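Local coordinates for aminoacyl-histidine dipeptidase (Vibrio alginolyticus, PDB 3MRU), which probably hydrolyses dipeptides, with a preference for hydrophobic ones including prolyl amino acids, as a zinc-dependent metallopeptidase of the M20C family, at residues A[182-188]-A[399-405]; A[345-349]-A[430-434]; A[153-157]-A[440-444]; A[339-343]-A[404-408]. All blocks are in the same frame, centred on the assembly; numbering follows the deposited sequence.

Contact 1 of 4, residues A[182-188]-A[399-405]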
loop_
_atom_site.group_PDB
_atom_site.type_symbol
_atom_site.label_atom_id
_atom_site.label_comp_id
_atom_site.label_asym_id
_atom_site.label_seq_id
_atom_site.Cartn_x
_atom_site.Cartn_y
_atom_site.Cartn_z
ATOM N N MET A 182 7.436 -7.172 -9.120
ATOM C CA MET A 182 8.847 -7.462 -8.903
ATOM C C MET A 182 9.442 -6.542 -7.848
ATOM O O MET A 182 10.626 -6.672 -7.486
ATOM C CB MET A 182 9.649 -7.390 -10.204
ATOM C CG MET A 182 9.529 -6.079 -10.957
ATOM S SD MET A 182 10.400 -6.141 -12.536
ATOM C CE MET A 182 12.092 -6.536 -12.028
ATOM N N GLY A 183 8.617 -5.625 -7.346
ATOM C CA GLY A 183 9.055 -4.724 -6.302
ATOM C C GLY A 183 7.949 -3.867 -5.746
ATOM O O GLY A 183 6.890 -3.682 -6.380
ATOM N N CYS A 184 8.204 -3.333 -4.549
ATOM C CA CYS A 184 7.335 -2.307 -3.961
ATOM C C CYS A 184 8.093 -1.326 -3.071
ATOM O O CYS A 184 9.254 -1.535 -2.737
ATOM C CB CYS A 184 6.172 -2.948 -3.194
ATOM S SG CYS A 184 6.701 -3.904 -1.800
ATOM N N ALA A 185 7.402 -0.259 -2.697
ATOM C CA ALA A 185 7.946 0.766 -1.823
ATOM C C ALA A 185 7.774 0.441 -0.348
ATOM O O ALA A 185 6.732 -0.058 0.074
ATOM C CB ALA A 185 7.296 2.113 -2.141
ATOM N N GLY A 186 8.807 0.734 0.434
ATOM C CA GLY A 186 8.693 0.769 1.885
ATOM C C GLY A 186 8.058 2.092 2.218
ATOM O O GLY A 186 7.651 2.835 1.320
ATOM N N GLY A 187 7.953 2.402 3.497
ATOM C CA GLY A 187 7.442 3.707 3.864
ATOM C C GLY A 187 7.839 4.094 5.261
ATOM O O GLY A 187 8.407 3.276 5.982
ATOM N N ILE A 188 7.546 5.335 5.641
ATOM C CA ILE A 188 7.722 5.765 7.011
ATOM C C ILE A 188 6.968 7.065 7.266
ATOM O O ILE A 188 6.991 7.980 6.433
ATOM C CB ILE A 188 9.187 5.937 7.310
ATOM C CG1 ILE A 188 9.416 6.137 8.802
ATOM C CG2 ILE A 188 9.762 7.055 6.459
ATOM C CD1 ILE A 188 9.142 7.467 9.376
ATOM N N ALA A 399 7.641 2.528 10.271
ATOM C CA ALA A 399 8.623 2.214 9.239
ATOM C C ALA A 399 8.473 0.772 8.786
ATOM O O ALA A 399 8.440 -0.131 9.620
ATOM C CB ALA A 399 10.016 2.446 9.761
ATOM N N TYR A 400 8.399 0.560 7.473
ATOM C CA TYR A 400 8.335 -0.786 6.886
ATOM C C TYR A 400 9.176 -0.919 5.607
ATOM O O TYR A 400 9.195 -0.022 4.761
ATOM C CB TYR A 400 6.887 -1.202 6.623
ATOM C CG TYR A 400 6.088 -0.223 5.784
ATOM C CD1 TYR A 400 5.942 -0.414 4.403
ATOM C CD2 TYR A 400 5.473 0.891 6.367
ATOM C CE1 TYR A 400 5.214 0.474 3.624
ATOM C CE2 TYR A 400 4.732 1.783 5.593
ATOM C CZ TYR A 400 4.611 1.561 4.225
ATOM O OH TYR A 400 3.889 2.426 3.455
ATOM N N PRO A 401 9.860 -2.055 5.455
ATOM C CA PRO A 401 10.808 -2.256 4.362
ATOM C C PRO A 401 10.185 -2.271 2.976
ATOM O O PRO A 401 9.026 -2.631 2.809
ATOM C CB PRO A 401 11.412 -3.627 4.670
ATOM C CG PRO A 401 10.415 -4.289 5.554
ATOM C CD PRO A 401 9.779 -3.224 6.347
ATOM N N GLY A 402 10.978 -1.861 1.993
ATOM C CA GLY A 402 10.577 -1.891 0.595
ATOM C C GLY A 402 11.217 -3.079 -0.086
ATOM O O GLY A 402 12.019 -3.788 0.529
ATOM N N TRP A 403 10.866 -3.282 -1.355
ATOM C CA TRP A 403 11.331 -4.410 -2.143
ATOM C C TRP A 403 11.961 -3.900 -3.451
ATOM O O TRP A 403 11.237 -3.528 -4.388
ATOM C CB TRP A 403 10.135 -5.342 -2.389
ATOM C CG TRP A 403 10.316 -6.487 -3.367
ATOM C CD1 TRP A 403 11.485 -7.130 -3.715
ATOM C CD2 TRP A 403 9.270 -7.156 -4.084
ATOM N NE1 TRP A 403 11.226 -8.120 -4.629
ATOM C CE2 TRP A 403 9.877 -8.169 -4.867
ATOM C CE3 TRP A 403 7.875 -6.991 -4.145
ATOM C CZ2 TRP A 403 9.139 -9.013 -5.699
ATOM C CZ3 TRP A 403 7.142 -7.820 -4.977
ATOM C CH2 TRP A 403 7.777 -8.826 -5.740
ATOM N N LYS A 404 13.299 -3.879 -3.519
ATOM C CA LYS A 404 13.967 -3.314 -4.692
ATOM C C LYS A 404 13.887 -4.228 -5.907
ATOM O O LYS A 404 14.233 -5.401 -5.823
ATOM C CB LYS A 404 15.415 -2.860 -4.381
ATOM C CG LYS A 404 16.564 -3.883 -4.574
ATOM C CD LYS A 404 17.912 -3.347 -4.059
ATOM C CE LYS A 404 17.823 -3.056 -2.557
ATOM N NZ LYS A 404 19.136 -2.839 -1.873
ATOM N N PRO A 405 13.410 -3.699 -7.039
ATOM C CA PRO A 405 13.312 -4.501 -8.254
ATOM C C PRO A 405 14.657 -4.751 -8.964
ATOM O O PRO A 405 15.341 -3.819 -9.379
ATOM C CB PRO A 405 12.357 -3.684 -9.135
ATOM C CG PRO A 405 12.526 -2.282 -8.691
ATOM C CD PRO A 405 12.925 -2.322 -7.237
#

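Contact 2 of 4, residues A[345-349]-A[430-434]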
loop_
_atom_site.group_PDB
_atom_site.type_symbol
_atom_site.label_atom_id
_atom_site.label_comp_id
_atom_site.label_asym_id
_atom_site.label_seq_id
_atom_site.Cartn_x
_atom_site.Cartn_y
_atom_site.Cartn_z
ATOM N N VAL A 345 9.674 4.217 -13.328
ATOM C CA VAL A 345 9.015 3.941 -12.061
ATOM C C VAL A 345 9.595 4.856 -11.003
ATOM O O VAL A 345 10.813 5.088 -10.982
ATOM C CB VAL A 345 9.369 2.455 -11.708
ATOM C CG1 VAL A 345 9.009 2.088 -10.261
ATOM C CG2 VAL A 345 8.702 1.504 -12.676
ATOM N N VAL A 346 8.730 5.369 -10.129
ATOM C CA VAL A 346 9.174 6.201 -9.000
ATOM C C VAL A 346 9.970 5.406 -7.959
ATOM O O VAL A 346 9.456 4.476 -7.331
ATOM C CB VAL A 346 8.006 6.869 -8.285
ATOM C CG1 VAL A 346 8.530 7.735 -7.167
ATOM C CG2 VAL A 346 7.165 7.681 -9.256
ATOM N N GLU A 347 11.227 5.776 -7.772
ATOM C CA GLU A 347 12.036 5.149 -6.743
ATOM C C GLU A 347 11.779 5.717 -5.340
ATOM O O GLU A 347 11.629 4.950 -4.391
ATOM C CB GLU A 347 13.510 5.235 -7.084
ATOM C CG GLU A 347 14.379 4.416 -6.166
ATOM C CD GLU A 347 15.851 4.557 -6.487
ATOM O OE1 GLU A 347 16.396 5.693 -6.385
ATOM O OE2 GLU A 347 16.461 3.519 -6.841
ATOM N N THR A 348 11.747 7.041 -5.199
ATOM C CA THR A 348 11.535 7.647 -3.883
ATOM C C THR A 348 10.544 8.802 -3.969
ATOM O O THR A 348 10.492 9.494 -4.983
ATOM C CB THR A 348 12.857 8.151 -3.219
ATOM O OG1 THR A 348 13.891 7.167 -3.309
ATOM C CG2 THR A 348 12.624 8.440 -1.758
ATOM N N SER A 349 9.755 9.004 -2.915
ATOM C CA SER A 349 8.819 10.107 -2.889
ATOM C C SER A 349 8.349 10.384 -1.484
ATOM O O SER A 349 8.571 9.581 -0.576
ATOM C CB SER A 349 7.603 9.799 -3.735
ATOM O OG SER A 349 6.811 8.830 -3.078
ATOM N N MET A 430 4.956 -5.289 -13.032
ATOM C CA MET A 430 4.834 -3.978 -12.376
ATOM C C MET A 430 5.691 -3.739 -11.137
ATOM O O MET A 430 6.372 -4.643 -10.641
ATOM C CB MET A 430 3.389 -3.716 -12.002
ATOM C CG MET A 430 2.576 -3.271 -13.152
ATOM S SD MET A 430 1.010 -2.620 -12.593
ATOM C CE MET A 430 1.361 -0.852 -12.579
ATOM N N VAL A 431 5.659 -2.495 -10.666
ATOM C CA VAL A 431 6.232 -2.094 -9.384
ATOM C C VAL A 431 5.260 -1.089 -8.785
ATOM O O VAL A 431 5.062 -0.020 -9.351
ATOM C CB VAL A 431 7.628 -1.447 -9.535
ATOM C CG1 VAL A 431 8.094 -0.869 -8.224
ATOM C CG2 VAL A 431 8.624 -2.460 -9.974
ATOM N N ILE A 432 4.617 -1.435 -7.674
ATOM C CA ILE A 432 3.711 -0.473 -7.043
ATOM C C ILE A 432 4.432 0.336 -6.002
ATOM O O ILE A 432 5.273 -0.171 -5.251
ATOM C CB ILE A 432 2.383 -1.055 -6.413
ATOM C CG1 ILE A 432 2.504 -2.530 -6.046
ATOM C CG2 ILE A 432 1.191 -0.801 -7.319
ATOM C CD1 ILE A 432 3.360 -2.807 -4.829
ATOM N N HIS A 433 4.079 1.609 -5.964
ATOM C CA HIS A 433 4.660 2.505 -5.013
ATOM C C HIS A 433 3.788 2.367 -3.774
ATOM O O HIS A 433 3.114 3.327 -3.364
ATOM C CB HIS A 433 4.657 3.934 -5.567
ATOM C CG HIS A 433 5.796 4.757 -5.071
ATOM N ND1 HIS A 433 7.109 4.411 -5.295
ATOM C CD2 HIS A 433 5.822 5.891 -4.337
ATOM C CE1 HIS A 433 7.895 5.298 -4.715
ATOM N NE2 HIS A 433 7.139 6.211 -4.134
ATOM N N ALA A 434 3.809 1.156 -3.198
ATOM C CA ALA A 434 2.961 0.790 -2.064
ATOM C C ALA A 434 3.521 -0.412 -1.293
ATOM O O ALA A 434 4.484 -1.051 -1.716
ATOM C CB ALA A 434 1.545 0.544 -2.480
#

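Contact 3 of 4, residues A[153-157]-A[440-444]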
loop_
_atom_site.group_PDB
_atom_site.type_symbol
_atom_site.label_atom_id
_atom_site.label_comp_id
_atom_site.label_asym_id
_atom_site.label_seq_id
_atom_site.Cartn_x
_atom_site.Cartn_y
_atom_site.Cartn_z
ATOM N N MET A 153 0.025 -6.808 9.216
ATOM C CA MET A 153 0.822 -7.938 8.729
ATOM C C MET A 153 1.842 -8.454 9.739
ATOM O O MET A 153 3.003 -8.722 9.402
ATOM C CB MET A 153 1.446 -7.772 7.337
ATOM C CG MET A 153 2.329 -6.557 7.127
ATOM S SD MET A 153 2.348 -6.049 5.387
ATOM C CE MET A 153 0.666 -5.407 5.212
ATOM N N THR A 154 1.382 -8.626 10.973
ATOM C CA THR A 154 2.246 -9.100 12.054
ATOM C C THR A 154 3.190 -10.243 11.624
ATOM O O THR A 154 4.416 -10.150 11.802
ATOM C CB THR A 154 1.439 -9.457 13.337
ATOM O OG1 THR A 154 2.292 -10.130 14.257
ATOM C CG2 THR A 154 0.282 -10.357 13.045
ATOM N N GLY A 155 2.605 -11.277 11.018
ATOM C CA GLY A 155 3.313 -12.494 10.650
ATOM C C GLY A 155 4.432 -12.271 9.658
ATOM O O GLY A 155 5.407 -13.034 9.642
ATOM N N ALA A 156 4.310 -11.216 8.849
ATOM C CA ALA A 156 5.262 -10.973 7.770
ATOM C C ALA A 156 6.699 -10.640 8.209
ATOM O O ALA A 156 7.634 -11.140 7.596
ATOM C CB ALA A 156 4.721 -9.979 6.778
ATOM N N PHE A 157 6.913 -9.824 9.250
ATOM C CA PHE A 157 8.226 -9.890 9.934
ATOM C C PHE A 157 8.084 -10.741 11.177
ATOM O O PHE A 157 8.858 -10.602 12.115
ATOM C CB PHE A 157 8.835 -8.534 10.339
ATOM C CG PHE A 157 10.264 -8.647 10.918
ATOM C CD1 PHE A 157 11.353 -8.954 10.097
ATOM C CD2 PHE A 157 10.506 -8.458 12.283
ATOM C CE1 PHE A 157 12.641 -9.059 10.629
ATOM C CE2 PHE A 157 11.785 -8.564 12.815
ATOM C CZ PHE A 157 12.852 -8.861 11.989
ATOM N N LEU A 440 8.223 -7.038 3.312
ATOM C CA LEU A 440 8.768 -7.394 4.613
ATOM C C LEU A 440 9.636 -8.634 4.521
ATOM O O LEU A 440 10.523 -8.838 5.350
ATOM C CB LEU A 440 7.656 -7.591 5.635
ATOM C CG LEU A 440 6.970 -6.327 6.157
ATOM C CD1 LEU A 440 6.230 -5.588 5.066
ATOM C CD2 LEU A 440 6.018 -6.631 7.306
ATOM N N PHE A 441 9.397 -9.442 3.491
ATOM C CA PHE A 441 10.181 -10.661 3.281
ATOM C C PHE A 441 11.607 -10.365 2.911
ATOM O O PHE A 441 12.454 -11.244 3.046
ATOM C CB PHE A 441 9.582 -11.591 2.210
ATOM C CG PHE A 441 8.232 -12.158 2.566
ATOM C CD1 PHE A 441 7.352 -12.527 1.566
ATOM C CD2 PHE A 441 7.843 -12.316 3.893
ATOM C CE1 PHE A 441 6.117 -13.035 1.877
ATOM C CE2 PHE A 441 6.608 -12.817 4.211
ATOM C CZ PHE A 441 5.738 -13.177 3.204
ATOM N N LYS A 442 11.873 -9.147 2.431
ATOM C CA LYS A 442 13.238 -8.781 2.051
ATOM C C LYS A 442 14.128 -8.391 3.222
ATOM O O LYS A 442 15.349 -8.372 3.064
ATOM C CB LYS A 442 13.280 -7.632 1.035
ATOM C CG LYS A 442 13.067 -8.058 -0.418
ATOM C CD LYS A 442 14.131 -9.025 -0.922
ATOM C CE LYS A 442 15.229 -8.323 -1.694
ATOM N NZ LYS A 442 15.893 -9.243 -2.668
ATOM N N GLU A 443 13.533 -8.118 4.391
ATOM C CA GLU A 443 14.330 -7.805 5.591
ATOM C C GLU A 443 15.335 -8.937 5.899
ATOM O O GLU A 443 16.549 -8.719 5.818
ATOM C CB GLU A 443 13.442 -7.586 6.833
ATOM C CG GLU A 443 14.009 -6.562 7.847
ATOM C CD GLU A 443 15.527 -6.720 8.119
ATOM O OE1 GLU A 443 15.910 -7.666 8.857
ATOM O OE2 GLU A 443 16.328 -5.893 7.598
ATOM N N PRO A 444 14.847 -10.151 6.241
ATOM C CA PRO A 444 15.775 -11.298 6.186
ATOM C C PRO A 444 15.656 -11.839 4.766
ATOM O O PRO A 444 14.692 -11.505 4.082
ATOM C CB PRO A 444 15.183 -12.285 7.196
ATOM C CG PRO A 444 14.244 -11.430 8.073
ATOM C CD PRO A 444 13.710 -10.416 7.124
#

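Contact 4 of 4, residues A[339-343]-A[404-408]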
loop_
_atom_site.group_PDB
_atom_site.type_symbol
_atom_site.label_atom_id
_atom_site.label_comp_id
_atom_site.label_asym_id
_atom_site.label_seq_id
_atom_site.Cartn_x
_atom_site.Cartn_y
_atom_site.Cartn_z
ATOM N N SER A 339 13.377 5.585 -10.903
ATOM C CA SER A 339 14.250 4.413 -10.867
ATOM C C SER A 339 14.900 4.248 -12.196
ATOM O O SER A 339 14.259 4.477 -13.228
ATOM C CB SER A 339 13.487 3.127 -10.557
ATOM O OG SER A 339 14.376 2.010 -10.586
ATOM N N ASP A 340 16.163 3.834 -12.179
ATOM C CA ASP A 340 16.855 3.584 -13.441
ATOM C C ASP A 340 16.876 2.101 -13.774
ATOM O O ASP A 340 16.992 1.719 -14.942
ATOM C CB ASP A 340 18.269 4.205 -13.482
ATOM C CG ASP A 340 19.030 4.036 -12.177
ATOM O OD1 ASP A 340 19.797 4.990 -11.830
ATOM O OD2 ASP A 340 18.846 2.971 -11.504
ATOM N N GLU A 341 16.729 1.261 -12.759
ATOM C CA GLU A 341 16.659 -0.162 -13.023
ATOM C C GLU A 341 15.392 -0.528 -13.777
ATOM O O GLU A 341 15.407 -1.469 -14.559
ATOM C CB GLU A 341 16.837 -0.977 -11.766
ATOM C CG GLU A 341 17.172 -2.391 -12.081
ATOM C CD GLU A 341 18.091 -2.987 -11.059
ATOM O OE1 GLU A 341 18.901 -3.891 -11.426
ATOM O OE2 GLU A 341 18.002 -2.546 -9.885
ATOM N N VAL A 342 14.309 0.204 -13.556
ATOM C CA VAL A 342 13.085 -0.070 -14.299
ATOM C C VAL A 342 12.167 0.956 -14.958
ATOM O O VAL A 342 11.063 1.239 -14.475
ATOM C CB VAL A 342 12.069 -0.828 -13.414
ATOM C CG1 VAL A 342 10.877 -1.298 -14.247
ATOM C CG2 VAL A 342 12.726 -1.996 -12.736
ATOM N N GLU A 343 12.645 1.510 -16.062
ATOM C CA GLU A 343 11.767 1.886 -17.171
ATOM C C GLU A 343 10.621 2.761 -16.605
ATOM O O GLU A 343 9.461 2.381 -16.684
ATOM C CB GLU A 343 11.153 0.669 -17.932
ATOM C CG GLU A 343 12.153 -0.497 -18.294
ATOM C CD GLU A 343 11.576 -1.926 -18.072
ATOM O OE1 GLU A 343 12.316 -2.811 -17.574
ATOM O OE2 GLU A 343 10.387 -2.185 -18.387
ATOM N N LYS A 404 13.299 -3.879 -3.519
ATOM C CA LYS A 404 13.967 -3.314 -4.692
ATOM C C LYS A 404 13.887 -4.228 -5.907
ATOM O O LYS A 404 14.233 -5.401 -5.823
ATOM C CB LYS A 404 15.415 -2.860 -4.381
ATOM C CG LYS A 404 16.564 -3.883 -4.574
ATOM C CD LYS A 404 17.912 -3.347 -4.059
ATOM C CE LYS A 404 17.823 -3.056 -2.557
ATOM N NZ LYS A 404 19.136 -2.839 -1.873
ATOM N N PRO A 405 13.410 -3.699 -7.039
ATOM C CA PRO A 405 13.312 -4.501 -8.254
ATOM C C PRO A 405 14.657 -4.751 -8.964
ATOM O O PRO A 405 15.341 -3.819 -9.379
ATOM C CB PRO A 405 12.357 -3.684 -9.135
ATOM C CG PRO A 405 12.526 -2.282 -8.691
ATOM C CD PRO A 405 12.925 -2.322 -7.237
ATOM N N ASP A 406 15.020 -6.023 -9.089
ATOM C CA ASP A 406 16.192 -6.445 -9.858
ATOM C C ASP A 406 15.795 -6.848 -11.277
ATOM O O ASP A 406 15.089 -7.845 -11.476
ATOM C CB ASP A 406 16.892 -7.612 -9.165
ATOM C CG ASP A 406 17.962 -8.258 -10.040
ATOM O OD1 ASP A 406 18.727 -7.516 -10.722
ATOM O OD2 ASP A 406 18.036 -9.514 -10.044
ATOM N N ALA A 407 16.272 -6.082 -12.257
ATOM C CA ALA A 407 15.922 -6.319 -13.653
ATOM C C ALA A 407 16.545 -7.581 -14.226
ATOM O O ALA A 407 17.733 -7.866 -14.023
ATOM C CB ALA A 407 16.342 -5.170 -14.509
ATOM N N ASP A 408 15.698 -8.336 -14.922
ATOM C CA ASP A 408 16.001 -9.678 -15.411
ATOM C C ASP A 408 16.687 -10.570 -14.369
ATOM O O ASP A 408 17.652 -11.284 -14.671
ATOM C CB ASP A 408 16.751 -9.680 -16.749
ATOM C CG ASP A 408 16.058 -10.550 -17.797
ATOM O OD1 ASP A 408 14.803 -10.650 -17.753
ATOM O OD2 ASP A 408 16.757 -11.128 -18.662
#

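Contact 1 of 4, residues A[182-188]-A[399-405]
Residues 182-188 and 399-405 run antiparallel, 159° apart end to end, and form two hydrogen-bonded pairs, Gly187 with Tyr400 and Cys184 with Trp403. In the first, Gly187 N gives to Tyr400 O (3.0 Å) and Tyr400 N gives back to Gly187 O (3.1 Å). In the second, Trp403 N makes a nearly straight bond to Cys184 O (2.7 Å), while the return bond from Cys184 N to Trp403 O is weak. Between the pairs Gly186 meets Gly402, with no side chain on either backbone.

Two aromatic rings lie flat on glycines. Tyr400 has CG between its backbone N and carbonyl carbon (chi1 54°), which folds the ring back over Gly187. Gly187 CA makes a CH-pi contact 3.9 Å from the Tyr400 ring centroid. Gly183 CA does the same to Trp403, 3.6 Å from the centroid of the six-membered ring, and Met182 O lies over that indole face too. Cys184 SG approaches the six-membered ring at its edge. Beyond, Met182 CE crosses to Pro405 CB, 4.1 Å away.

The pairing is consistent with the hinge of M20 peptidases, where two chain passes join catalytic and lid domains. Strand 430-432 adds to it through the backbone of Met430 bonded to Met182. Ile188 packs on helix 373-389, and Trp403 touches Cys438 of helix 437-440.

Contact 2 of 4, residues A[345-349]-A[430-434]
His433 reaches across to Ser349, and the two are joined by a hydrogen bond of 2.8 Å between His433 NE2 and Ser349 OG. Either atom could be the donor. A chi1 of 72° tucks Ser349 OG in over its own main chain and brings the hydroxyl to the imidazole edge, in the plane of the ring. Glu347 O also lies in that plane at the edge. Val346 takes one ring face. Its CG1, anti to the backbone N (chi1 -178°), makes a CH-pi contact 3.9 Å from the His433 ring centroid, and the two side chains cross at about a right angle.

Strands 346-358 and 430-432 belong to the same large mixed sheet but do not pair here. The His433 and valine side chains bridge the gap, with the closest CA atoms, those of Val346 and His433, 7.1 Å apart. His433 is also the centre of an inverse gamma turn, closed by a weak bond from Ala434 N to Ile432 O, just past strand 430-432. The His433 side chain also touches Arg369 of strand 361-370.

Nearer the start of both segments, Val345 and Val431 meet through single branches. Val345 CG1 lies 3.7 Å from Val431 CG1.

Contact 3 of 4, residues A[153-157]-A[440-444]
Leu440 fits against Met153 and Ala156 where two loops of the M20 catalytic domain meet beside the zinc site. One loop follows strand 141-146. The other holds a type I beta turn from Leu440 to Glu443. No hydrogen bond joins them, and the contact is mostly apolar.

The side chain of Leu440 can be followed outward. CB of Leu440 lies 4.0 Å from Ala156 CB. CG of Leu440 is anti to the carbonyl carbon (chi1 -74°), and the two methyls beyond it part. CD1 of Leu440 goes to Met153 SD, at 3.9 Å. CD2 of Leu440 does more: it lies 3.6 Å from Ala156 CB, Met153 CG is also close to it, at 3.7 Å, and it reaches the backbone N of Phe157 as well. Leu440 also touches Pro401, in the segment that probably returns from the lid.

Met153 stands next to the metal site. Its side chain is about 4 Å from that of Glu149, a zinc ligand of the enzyme that binds no metal in this chain, and about 8 Å from a bound zinc ion.

Nearer the surface, Phe157 leans on Pro444, with Phe157 CE1 3.8 Å from Pro444 CG and Pro444 CD at the ring edge. Phe441 turns its own edge to the opposite loop, where Phe441 CD2 comes within 3.9 Å of Ala156 O.

Contact 4 of 4, residues A[339-343]-A[404-408]
Glu341 extends toward Ala407 with CG anti to its backbone N (chi1 -163°), which puts Glu341 CG 3.8 Å from Ala407 CB, an aliphatic contact beneath the charged end. The turn at chi2 (146°) then swings the carboxylate alongside residues 405-407. The carboxylate itself finds no hydrogen bond across the contact. Glu341 OE2 faces Pro405 O, and both are acceptors. Glu341 OE1 lies 3.7 Å from Asp406 OD1, with the two carboxylate planes turned 72° apart. These like charges probably repel only weakly, since both residues are exposed and solvent can screen them.

The buried part is apolar. Val342 has CG2 anti to its carbonyl carbon, and this branch, Val342 CG2, meets Pro405 CB at 4.0 Å. Within the loop, Ser339 OG receives weak bonds from Glu341 N and Val342 N. Asp340 forms a salt bridge with Arg337.

The loop is the turn of a beta hairpin. It joins the antiparallel strands 334-338 and 346-358, with Ser339 and Val345 bonded through their backbones at its base, and it rests on the coil between strand 393-400 and helix 410-420.

In the fold
Contacts 1, 2 and 4 touch one another in a cluster, and contact 3 joins it through contact 1, beside the zinc site. Contacts 1 and 2 have centres 8 Å apart and share the large mixed sheet, where strands 181-199 and 430-432 are parallel neighbours. The centres of contacts 2 and 4 are 10 Å apart, across the hairpin base, and contact 4 shares Lys404 and Pro405 with contact 1. Contact 3 is 11 Å from contact 1, centre to centre, and Lys442 touches Trp403 between them. Along the chain, contact 3 encloses all the others, while contact 2 crosses both contact 1 and contact 4. Sequence-distant segments thus converge where the lid probably meets the metal-binding domain.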